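Local coordinates for protein molinate hydrolase (Gulosibacter molinativorax, PDB 4UB9) that hydrolyses the thiocarbamate molinate, probably by splitting a carbon-nitrogen bond other than a peptide bond, and binds zinc, at residues T291-D296 and I316-E321; R360-K363 and P367-L370. One frame throughout, in Å; residues are numbered along the deposited sequence.

Contact 1: T291-D296 and I316-E321; sequences TAIERD and IEKLLE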
loop_
_atom_site.group_PDB
_atom_site.type_symbol
_atom_site.label_atom_id
_atom_site.label_comp_id
_atom_site.label_asym_id
_atom_site.label_seq_id
_atom_site.Cartn_x
_atom_site.Cartn_y
_atom_site.Cartn_z
ATOM N N THR A 291 23.421 16.896 -21.243
ATOM C CA THR A 291 24.461 15.845 -21.196
ATOM C C THR A 291 24.403 14.974 -22.426
ATOM O O THR A 291 25.425 14.578 -22.982
ATOM C CB THR A 291 24.315 15.020 -19.912
ATOM O OG1 THR A 291 24.648 15.849 -18.785
ATOM C CG2 THR A 291 25.192 13.819 -19.913
ATOM N N ALA A 292 23.186 14.677 -22.863
ATOM C CA ALA A 292 23.015 13.853 -24.053
ATOM C C ALA A 292 23.549 14.570 -25.316
ATOM O O ALA A 292 24.166 13.971 -26.208
ATOM C CB ALA A 292 21.569 13.493 -24.234
ATOM N N ILE A 293 23.251 15.832 -25.384
ATOM C CA ILE A 293 23.694 16.668 -26.493
ATOM C C ILE A 293 25.225 16.717 -26.553
ATOM O O ILE A 293 25.833 16.556 -27.600
ATOM C CB ILE A 293 23.150 18.094 -26.316
ATOM C CG1 ILE A 293 21.659 18.124 -26.656
ATOM C CG2 ILE A 293 23.871 19.061 -27.244
ATOM C CD1 ILE A 293 20.958 19.381 -26.204
ATOM N N GLU A 294 25.832 16.886 -25.383
ATOM C CA GLU A 294 27.274 16.955 -25.288
ATOM C C GLU A 294 27.975 15.641 -25.632
ATOM O O GLU A 294 29.153 15.633 -25.860
ATOM C CB GLU A 294 27.705 17.440 -23.893
ATOM C CG GLU A 294 27.522 18.951 -23.708
ATOM C CD GLU A 294 28.253 19.794 -24.766
ATOM O OE1 GLU A 294 29.433 19.500 -25.037
ATOM O OE2 GLU A 294 27.664 20.753 -25.312
ATOM N N ARG A 295 27.238 14.540 -25.673
ATOM C CA ARG A 295 27.761 13.255 -26.160
ATOM C C ARG A 295 27.417 13.005 -27.627
ATOM O O ARG A 295 27.618 11.914 -28.132
ATOM C CB ARG A 295 27.199 12.100 -25.333
ATOM C CG ARG A 295 27.467 12.148 -23.833
ATOM C CD ARG A 295 28.920 12.205 -23.590
ATOM N NE ARG A 295 29.335 11.952 -22.210
ATOM C CZ ARG A 295 29.187 12.810 -21.213
ATOM N NH1 ARG A 295 28.508 13.955 -21.381
ATOM N NH2 ARG A 295 29.726 12.510 -20.038
ATOM N N ASP A 296 26.870 14.015 -28.302
ATOM C CA ASP A 296 26.480 13.874 -29.710
ATOM C C ASP A 296 25.630 12.617 -29.954
ATOM O O ASP A 296 25.865 11.844 -30.861
ATOM C CB ASP A 296 27.719 13.861 -30.625
ATOM C CG ASP A 296 28.521 15.166 -30.548
ATOM O OD1 ASP A 296 27.956 16.266 -30.754
ATOM O OD2 ASP A 296 29.729 15.083 -30.308
ATOM N N ILE A 316 18.494 24.903 -27.137
ATOM C CA ILE A 316 17.922 24.820 -28.478
ATOM C C ILE A 316 18.979 25.178 -29.488
ATOM O O ILE A 316 19.105 24.525 -30.547
ATOM C CB ILE A 316 16.708 25.725 -28.620
ATOM C CG1 ILE A 316 15.511 25.092 -27.895
ATOM C CG2 ILE A 316 16.367 25.924 -30.076
ATOM C CD1 ILE A 316 14.299 25.990 -27.792
ATOM N N GLU A 317 19.765 26.206 -29.183
ATOM C CA GLU A 317 20.847 26.639 -30.105
ATOM C C GLU A 317 21.919 25.580 -30.326
ATOM O O GLU A 317 22.389 25.369 -31.438
ATOM C CB GLU A 317 21.475 27.944 -29.626
ATOM C CG GLU A 317 20.627 29.157 -29.997
ATOM C CD GLU A 317 20.855 30.307 -29.011
ATOM O OE1 GLU A 317 19.944 31.136 -28.851
ATOM O OE2 GLU A 317 21.946 30.373 -28.380
ATOM N N LYS A 318 22.230 24.834 -29.286
ATOM C CA LYS A 318 23.113 23.667 -29.464
ATOM C C LYS A 318 22.536 22.614 -30.415
ATOM O O LYS A 318 23.265 21.981 -31.175
ATOM C CB LYS A 318 23.391 22.974 -28.154
ATOM C CG LYS A 318 24.229 23.763 -27.186
ATOM C CD LYS A 318 24.766 22.858 -26.089
ATOM C CE LYS A 318 25.309 23.647 -24.909
ATOM N NZ LYS A 318 26.068 22.724 -24.009
ATOM N N LEU A 319 21.233 22.398 -30.332
ATOM C CA LEU A 319 20.600 21.397 -31.177
ATOM C C LEU A 319 20.704 21.828 -32.640
ATOM O O LEU A 319 20.954 21.010 -33.544
ATOM C CB LEU A 319 19.122 21.207 -30.806
ATOM C CG LEU A 319 18.844 20.449 -29.506
ATOM C CD1 LEU A 319 17.380 20.541 -29.111
ATOM C CD2 LEU A 319 19.233 18.988 -29.627
ATOM N N LEU A 320 20.473 23.103 -32.861
ATOM C CA LEU A 320 20.548 23.684 -34.210
ATOM C C LEU A 320 21.977 23.638 -34.729
ATOM O O LEU A 320 22.247 23.152 -35.812
ATOM C CB LEU A 320 20.069 25.123 -34.192
ATOM C CG LEU A 320 18.550 25.235 -33.972
ATOM C CD1 LEU A 320 18.165 26.681 -33.724
ATOM C CD2 LEU A 320 17.731 24.648 -35.123
ATOM N N GLU A 321 22.898 24.079 -33.900
ATOM C CA GLU A 321 24.283 24.159 -34.294
ATOM C C GLU A 321 24.829 22.746 -34.586
ATOM O O GLU A 321 25.468 22.539 -35.579
ATOM C CB GLU A 321 25.071 24.903 -33.189
ATOM C CG GLU A 321 26.482 25.331 -33.566
ATOM C CD GLU A 321 27.542 24.285 -33.229
ATOM O OE1 GLU A 321 27.422 23.587 -32.184
ATOM O OE2 GLU A 321 28.513 24.155 -34.018
#

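Contact 2: R360-K363 and P367-L370; sequences RMIK and PLVL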
loop_
_atom_site.group_PDB
_atom_site.type_symbol
_atom_site.label_atom_id
_atom_site.label_comp_id
_atom_site.label_asym_id
_atom_site.label_seq_id
_atom_site.Cartn_x
_atom_site.Cartn_y
_atom_site.Cartn_z
ATOM N N ARG A 360 8.076 25.232 -28.954
ATOM C CA ARG A 360 9.299 26.002 -29.207
ATOM C C ARG A 360 10.303 25.221 -30.043
ATOM O O ARG A 360 11.005 25.798 -30.879
ATOM C CB ARG A 360 9.923 26.462 -27.920
ATOM C CG ARG A 360 9.047 27.486 -27.213
ATOM C CD ARG A 360 9.547 27.791 -25.806
ATOM N NE ARG A 360 10.973 28.101 -25.839
ATOM C CZ ARG A 360 11.893 27.676 -24.991
ATOM N NH1 ARG A 360 11.608 26.871 -23.971
ATOM N NH2 ARG A 360 13.122 28.048 -25.195
ATOM N N MET A 361 10.331 23.909 -29.887
ATOM C CA MET A 361 11.223 23.120 -30.699
ATOM C C MET A 361 10.809 23.164 -32.167
ATOM O O MET A 361 11.641 23.197 -33.082
ATOM C CB MET A 361 11.260 21.688 -30.213
ATOM C CG MET A 361 11.813 21.578 -28.823
ATOM S SD MET A 361 13.594 21.308 -28.738
ATOM C CE MET A 361 13.662 19.572 -29.248
ATOM N N ILE A 362 9.520 23.041 -32.384
ATOM C CA ILE A 362 8.965 23.026 -33.719
ATOM C C ILE A 362 9.262 24.371 -34.359
ATOM O O ILE A 362 9.738 24.433 -35.477
ATOM C CB ILE A 362 7.440 22.794 -33.677
ATOM C CG1 ILE A 362 7.128 21.323 -33.419
ATOM C CG2 ILE A 362 6.754 23.236 -34.990
ATOM C CD1 ILE A 362 5.762 21.082 -32.793
ATOM N N LYS A 363 8.948 25.423 -33.621
ATOM C CA LYS A 363 9.100 26.789 -34.068
ATOM C C LYS A 363 10.533 27.132 -34.401
ATOM O O LYS A 363 10.808 27.767 -35.398
ATOM C CB LYS A 363 8.572 27.769 -33.007
ATOM C CG LYS A 363 8.715 29.238 -33.400
ATOM C CD LYS A 363 8.131 29.520 -34.802
ATOM C CE LYS A 363 8.978 30.448 -35.687
ATOM N NZ LYS A 363 8.420 31.827 -35.751
ATOM N N PRO A 367 15.770 19.491 -35.650
ATOM C CA PRO A 367 15.471 18.231 -36.323
ATOM C C PRO A 367 14.682 17.270 -35.414
ATOM O O PRO A 367 15.104 16.995 -34.265
ATOM C CB PRO A 367 16.870 17.650 -36.614
ATOM C CG PRO A 367 17.816 18.800 -36.496
ATOM C CD PRO A 367 17.223 19.703 -35.478
ATOM N N LEU A 368 13.572 16.757 -35.933
ATOM C CA LEU A 368 12.601 16.036 -35.117
ATOM C C LEU A 368 12.308 14.694 -35.694
ATOM O O LEU A 368 12.113 14.542 -36.891
ATOM C CB LEU A 368 11.286 16.855 -34.984
ATOM C CG LEU A 368 11.413 18.122 -34.138
ATOM C CD1 LEU A 368 10.271 19.100 -34.375
ATOM C CD2 LEU A 368 11.489 17.768 -32.656
ATOM N N VAL A 369 12.177 13.738 -34.807
ATOM C CA VAL A 369 11.857 12.362 -35.158
ATOM C C VAL A 369 10.578 11.858 -34.499
ATOM O O VAL A 369 10.298 12.105 -33.327
ATOM C CB VAL A 369 12.981 11.438 -34.733
ATOM C CG1 VAL A 369 12.550 9.963 -34.788
ATOM C CG2 VAL A 369 14.180 11.673 -35.641
ATOM N N LEU A 370 9.760 11.169 -35.292
ATOM C CA LEU A 370 8.534 10.598 -34.774
ATOM C C LEU A 370 8.856 9.376 -33.922
ATOM O O LEU A 370 9.544 8.443 -34.364
ATOM C CB LEU A 370 7.572 10.207 -35.908
ATOM C CG LEU A 370 6.186 9.660 -35.510
ATOM C CD1 LEU A 370 5.195 9.950 -36.626
ATOM C CD2 LEU A 370 6.189 8.152 -35.236
#

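Contact 1: T291-D296 and I316-E321
K318 reaches from helix 313-322 to E294 of the segment 291-296, and its NZ gives a hydrogen bond to E294 OE2 at 2.9 Å; the pair forms a salt bridge. The ammonium group meets the carboxylate from above its plane, 35° out of it. The two side chains run at about a right angle: the lysine is extended beyond CG, whereas the glutamate bends at chi2 (-56°), which brings its carboxylate round to the facing helix although its CB does not point there. NZ has further partners, N290 OD1 by a hydrogen bond and E314 OE2 by a long, weak ion pair, so the lysine charge lies among acceptors from both helices. Beneath it the contact is apolar. I293 CG2, anti to the backbone N, sits 4.0 Å from K318 CB, so the aliphatic stem of the lysine covers the isoleucine. The other branch of I293 crosses L319 at about a right angle, with CD1 3.9 Å from L319 CD2; both residues also rest on M300 of strand 299-301. Cut back to an alanine here, the residue would probably leave E294 and N290 without the ammonium group and I293 CG2 without the cover of the outer stem, the CB contact remaining. D296, in the turn that follows helix 286-294, adds a salt bridge from OD1 to K322 NZ of the facing helix. The chemistry is thus layered: buried branched chains pack against a barrel strand, and a lysine that is apolar along its stem and charged at its end finishes the seam toward solvent.

Contact 2: R360-K363 and P367-L370
L368, the first residue of strand 368-370, points its side chain at helix 353-363 and meets I362 and M361 with a different methyl for each. Its CD1 lies 4.0 Å from I362 CG1 and 4.2 Å from I362 CA, so this branch touches both the side chain and the backbone of the helix. The leucine and isoleucine side chains cross at about a right angle. I362 turns its CB away from the strand; with CG1 anti to the carbonyl carbon and beside the backbone N (chi1 -77°), it is the ethyl branch at CG1 that takes the contact. The second methyl of L368, CD2, faces M361, whose CB points toward the strand and whose chain ends with CE 4.4 Å away, a looser approach than that of I362. L368 therefore fits between two successive helix residues, CD1 against one and CD2 against the other, and the contact is wholly apolar. Around it, V328 of the neighbouring strand 326-328 also touches L368, S326 and T304 touch M361, and M408 of helix 400-410 packs on I362. The backbone of P367 and V369 is hydrogen-bonded to S326, which fixes the strand beside its parallel partner. The side chain of M361 lies about 10 Å from that of the zinc ligand H302. A helix that turns through a short loop into the next parallel strand and packs back on it through apolar side chains is the alpha-beta step of a TIM barrel, the fold of the amidohydrolase family.

From the N terminus, helix 286-294 leads through strand 299-301 to helix 313-322, and contact 1 closes that excursion, helix against helix. The chain then passes through strand 326-328 and on to helix 353-363, where contact 2 closes a much shorter loop, of three residues, between that helix and strand 368-370. The two closures follow in series, neither nested nor crossed. Their centres lie 14 Å apart, and helix 313-322 bridges them: L319 CD1 touches M361 CE at 3.8 Å, and I316 packs on R360. Three outer helices, 286-294, 313-322 and 353-363, are thereby joined side by side, and contact 2 ties the last of them to strand 368-370.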